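Local coordinates for beta-lactamase (Chitinophaga pinensis, PDB 6N36), which probably hydrolyses the beta-lactam ring of antibiotics with the help of two bound zinc ions, as a metallo-beta-lactamase, at residues 206-211 with 262-267. Sequence-based numbering, arbitrary orientation. Where two conformers were deposited one is given.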
ATOM      1  N   ASP A 206      -9.728  16.245   3.548  1.00 19.79           N
ATOM      2  CA  ASP A 206      -8.931  15.049   3.870  1.00 19.89           C
ATOM      3  C   ASP A 206      -7.562  15.154   3.204  1.00 18.64           C
ATOM      4  O   ASP A 206      -6.546  14.835   3.822  1.00 19.18           O
ATOM      5  CB  ASP A 206      -9.680  13.786   3.467  1.00 20.35           C
ATOM      6  CG  ASP A 206     -10.638  13.289   4.514  1.00 20.93           C
ATOM      7  OD1 ASP A 206     -10.725  13.890   5.635  1.00 23.22           O
ATOM      8  OD2 ASP A 206     -11.364  12.260   4.209  1.00 21.12           O
ATOM      9  N   TYR A 207      -7.504  15.491   1.922  1.00 18.70           N
ATOM     10  CA  TYR A 207      -6.209  15.633   1.241  1.00 18.98           C
ATOM     11  C   TYR A 207      -5.365  16.699   1.932  1.00 19.21           C
ATOM     12  O   TYR A 207      -4.172  16.468   2.130  1.00 19.66           O
ATOM     13  CB  TYR A 207      -6.372  16.036  -0.218  1.00 19.27           C
ATOM     14  CG  TYR A 207      -6.477  14.899  -1.203  1.00 19.17           C
ATOM     15  CD1 TYR A 207      -5.378  14.113  -1.504  1.00 19.08           C
ATOM     16  CD2 TYR A 207      -7.681  14.617  -1.819  1.00 18.06           C
ATOM     17  CE1 TYR A 207      -5.456  13.137  -2.474  1.00 18.88           C
ATOM     18  CE2 TYR A 207      -7.766  13.638  -2.803  1.00 19.12           C
ATOM     19  CZ  TYR A 207      -6.664  12.871  -3.100  1.00 18.36           C
ATOM     20  OH  TYR A 207      -6.765  11.945  -4.120  1.00 18.46           O
ATOM     21  N   ALA A 208      -5.973  17.786   2.339  1.00 19.86           N
ATOM     22  CA  ALA A 208      -5.238  18.877   3.010  1.00 20.31           C
ATOM     23  C   ALA A 208      -4.625  18.361   4.310  1.00 20.18           C
ATOM     24  O   ALA A 208      -3.424  18.595   4.611  1.00 20.77           O
ATOM     25  CB  ALA A 208      -6.095  20.061   3.272  1.00 20.98           C
ATOM     26  N   TYR A 209      -5.428  17.611   5.080  1.00 19.95           N
ATOM     27  CA  TYR A 209      -4.979  16.977   6.331  1.00 20.49           C
ATOM     28  C   TYR A 209      -3.799  16.056   6.054  1.00 19.82           C
ATOM     29  O   TYR A 209      -2.719  16.121   6.701  1.00 20.91           O
ATOM     30  CB  TYR A 209      -6.126  16.245   7.049  1.00 20.43           C
ATOM     31  CG  TYR A 209      -5.621  15.298   8.108  1.00 20.74           C
ATOM     32  CD1 TYR A 209      -5.312  15.749   9.369  1.00 22.04           C
ATOM     33  CD2 TYR A 209      -5.321  13.977   7.838  1.00 19.82           C
ATOM     34  CE1 TYR A 209      -4.748  14.929  10.306  1.00 23.74           C
ATOM     35  CE2 TYR A 209      -4.770  13.127   8.765  1.00 21.54           C
ATOM     36  CZ  TYR A 209      -4.564  13.583  10.060  1.00 22.27           C
ATOM     37  OH  TYR A 209      -3.964  12.791  11.012  1.00 25.94           O
ATOM     38  N   THR A 210      -3.952  15.184   5.058  1.00 19.11           N
ATOM     39  CA  THR A 210      -2.934  14.161   4.764  1.00 18.99           C
ATOM     40  C   THR A 210      -1.621  14.817   4.348  1.00 18.91           C
ATOM     41  O   THR A 210      -0.543  14.340   4.782  1.00 19.89           O
ATOM     42  CB  THR A 210      -3.488  13.245   3.688  1.00 18.55           C
ATOM     43  OG1 THR A 210      -4.534  12.502   4.313  1.00 19.01           O
ATOM     44  CG2 THR A 210      -2.442  12.318   3.119  1.00 19.21           C
ATOM     45  N   LEU A 211      -1.667  15.837   3.495  1.00 19.49           N
ATOM     46  CA  LEU A 211      -0.392  16.470   3.070  1.00 21.24           C
ATOM     47  C   LEU A 211       0.376  16.992   4.290  1.00 22.77           C
ATOM     48  O   LEU A 211       1.604  16.779   4.367  1.00 24.92           O
ATOM     49  CB  LEU A 211      -0.709  17.558   2.059  1.00 22.04           C
ATOM     50  CG  LEU A 211      -1.055  17.022   0.676  1.00 22.92           C
ATOM     51  CD1 LEU A 211      -1.885  18.011  -0.102  1.00 23.72           C
ATOM     52  CD2 LEU A 211       0.214  16.624  -0.047  1.00 22.66           C
ATOM     53  N   GLN A 262       1.516  21.418  -4.175  1.00 24.35           N
ATOM     54  CA  GLN A 262       1.377  22.492  -5.191  1.00 26.65           C
ATOM     55  C   GLN A 262       0.226  22.130  -6.125  1.00 24.19           C
ATOM     56  O   GLN A 262      -0.520  23.057  -6.513  1.00 24.36           O
ATOM     57  CB  GLN A 262       2.634  22.666  -6.019  1.00 29.78           C
ATOM     58  CG  GLN A 262       3.799  23.222  -5.239  1.00 33.75           C
ATOM     59  CD  GLN A 262       4.966  23.156  -6.197  1.00 41.04           C
ATOM     60  OE1 GLN A 262       5.006  23.893  -7.184  1.00 46.14           O
ATOM     61  NE2 GLN A 262       5.870  22.215  -5.963  1.00 47.66           N
ATOM     62  N   ILE A 263       0.060  20.842  -6.485  1.00 22.91           N
ATOM     63  CA  ILE A 263      -1.090  20.437  -7.323  1.00 22.97           C
ATOM     64  C   ILE A 263      -2.385  20.729  -6.570  1.00 22.04           C
ATOM     65  O   ILE A 263      -3.307  21.284  -7.137  1.00 22.59           O
ATOM     66  CB  ILE A 263      -0.956  18.982  -7.783  1.00 23.77           C
ATOM     67  CG1 ILE A 263       0.179  18.913  -8.811  1.00 25.56           C
ATOM     68  CG2 ILE A 263      -2.288  18.465  -8.308  1.00 24.01           C
ATOM     69  CD1 ILE A 263       0.775  17.562  -8.998  1.00 25.77           C
ATOM     70  N   TYR A 264      -2.488  20.296  -5.318  1.00 21.36           N
ATOM     71  CA  TYR A 264      -3.656  20.565  -4.453  1.00 21.46           C
ATOM     72  C   TYR A 264      -3.967  22.065  -4.467  1.00 23.20           C
ATOM     73  O   TYR A 264      -5.137  22.454  -4.695  1.00 23.00           O
ATOM     74  CB  TYR A 264      -3.384  20.064  -3.032  1.00 21.40           C
ATOM     75  CG  TYR A 264      -4.478  20.401  -2.064  1.00 21.98           C
ATOM     76  CD1 TYR A 264      -4.478  21.644  -1.467  1.00 23.32           C
ATOM     77  CD2 TYR A 264      -5.529  19.538  -1.796  1.00 22.54           C
ATOM     78  CE1 TYR A 264      -5.522  22.049  -0.648  1.00 24.26           C
ATOM     79  CE2 TYR A 264      -6.536  19.916  -0.923  1.00 22.60           C
ATOM     80  CZ  TYR A 264      -6.520  21.156  -0.335  1.00 23.73           C
ATOM     81  OH  TYR A 264      -7.597  21.615   0.414  1.00 28.82           O
ATOM     82  N   ASP A 265      -2.965  22.897  -4.261  1.00 22.25           N
ATOM     83  CA  ASP A 265      -3.181  24.357  -4.107  1.00 25.64           C
ATOM     84  C   ASP A 265      -3.733  24.903  -5.418  1.00 27.40           C
ATOM     85  O   ASP A 265      -4.658  25.741  -5.361  1.00 28.51           O
ATOM     86  CB  ASP A 265      -1.911  25.057  -3.631  1.00 26.98           C
ATOM     87  CG  ASP A 265      -1.476  24.763  -2.185  1.00 28.63           C
ATOM     88  OD1 ASP A 265      -2.286  24.193  -1.427  1.00 30.82           O
ATOM     89  OD2 ASP A 265      -0.311  25.054  -1.863  1.00 31.11           O
ATOM     90  N   LYS A 266      -3.220  24.425  -6.550  1.00 27.35           N
ATOM     91  CA  LYS A 266      -3.663  24.971  -7.853  1.00 29.43           C
ATOM     92  C   LYS A 266      -5.062  24.434  -8.162  1.00 28.86           C
ATOM     93  O   LYS A 266      -5.904  25.187  -8.689  1.00 31.83           O
ATOM     94  CB  LYS A 266      -2.688  24.570  -8.957  1.00 32.98           C
ATOM     95  CG  LYS A 266      -3.057  25.155 -10.304  1.00 36.83           C
ATOM     96  CD  LYS A 266      -1.899  25.405 -11.210  1.00 42.17           C
ATOM     97  CE  LYS A 266      -2.359  26.007 -12.519  1.00 43.08           C
ATOM     98  NZ  LYS A 266      -1.260  26.057 -13.502  1.00 47.05           N
ATOM     99  N   ARG A 267      -5.327  23.165  -7.876  1.00 25.84           N
ATOM    100  CA  ARG A 267      -6.617  22.511  -8.222  0.70 25.91           C
ATOM    101  C   ARG A 267      -7.742  23.075  -7.348  1.00 27.16           C
ATOM    102  O   ARG A 267      -8.902  23.209  -7.851  1.00 29.11           O
ATOM    103  CB  ARG A 267      -6.457  20.996  -8.169  0.70 25.35           C
ATOM    104  CG  ARG A 267      -5.791  20.451  -9.426  0.70 26.61           C
ATOM    105  CD  ARG A 267      -6.763  20.128 -10.542  0.70 27.40           C
ATOM    106  NE  ARG A 267      -7.592  19.034 -10.194  0.70 25.61           N
ATOM    107  CZ  ARG A 267      -7.277  17.742 -10.381  0.70 26.59           C
ATOM    108  NH1 ARG A 267      -6.199  17.413 -11.054  0.70 28.00           N
ATOM    109  NH2 ARG A 267      -8.045  16.778  -9.942  0.70 24.31           N
TER
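Y264 packs against Y207, A208 and L211 in an apolar contact between two nearly antiparallel helices, 203-215 and the C-terminal 250-268, at the periphery of the chain. The local axes run at 153° to one another and come no closer than 11.0 Å, a spacing bridged by one large side chain. Y264 reaches over to the backbone of the other helix because its chi1 of 175° sets CG opposite the backbone N; its CE2 lies 3.9 Å from N of A208. The three partners meet it obliquely at successive points along its length. At the root, CD1 of L211 lies 3.9 Å from CB of Y264, the two side chains crossing at a slant. Midway, CB of Y207 is 3.9 Å from CD2 of Y264; the A208 methyl lies beside the phenol end, CB 3.8 Å from CZ of Y264. No hydrogen bond joins the two segments, but the Y264 hydroxyl makes a weak one to the carbonyl O of G204, one turn before A208. Y207 meets Y264 through CB; its ring turns away into the protein, where OH bonds to the carbonyl O of S187 and the side chain comes within about 8 Å of a zinc ion. L211 also touches W260 and Q261, extending the packing along helix 250-268. The arrangement is an antiparallel helix pair on the outside of the metallo-beta-lactamase alpha-beta/beta-alpha sandwich.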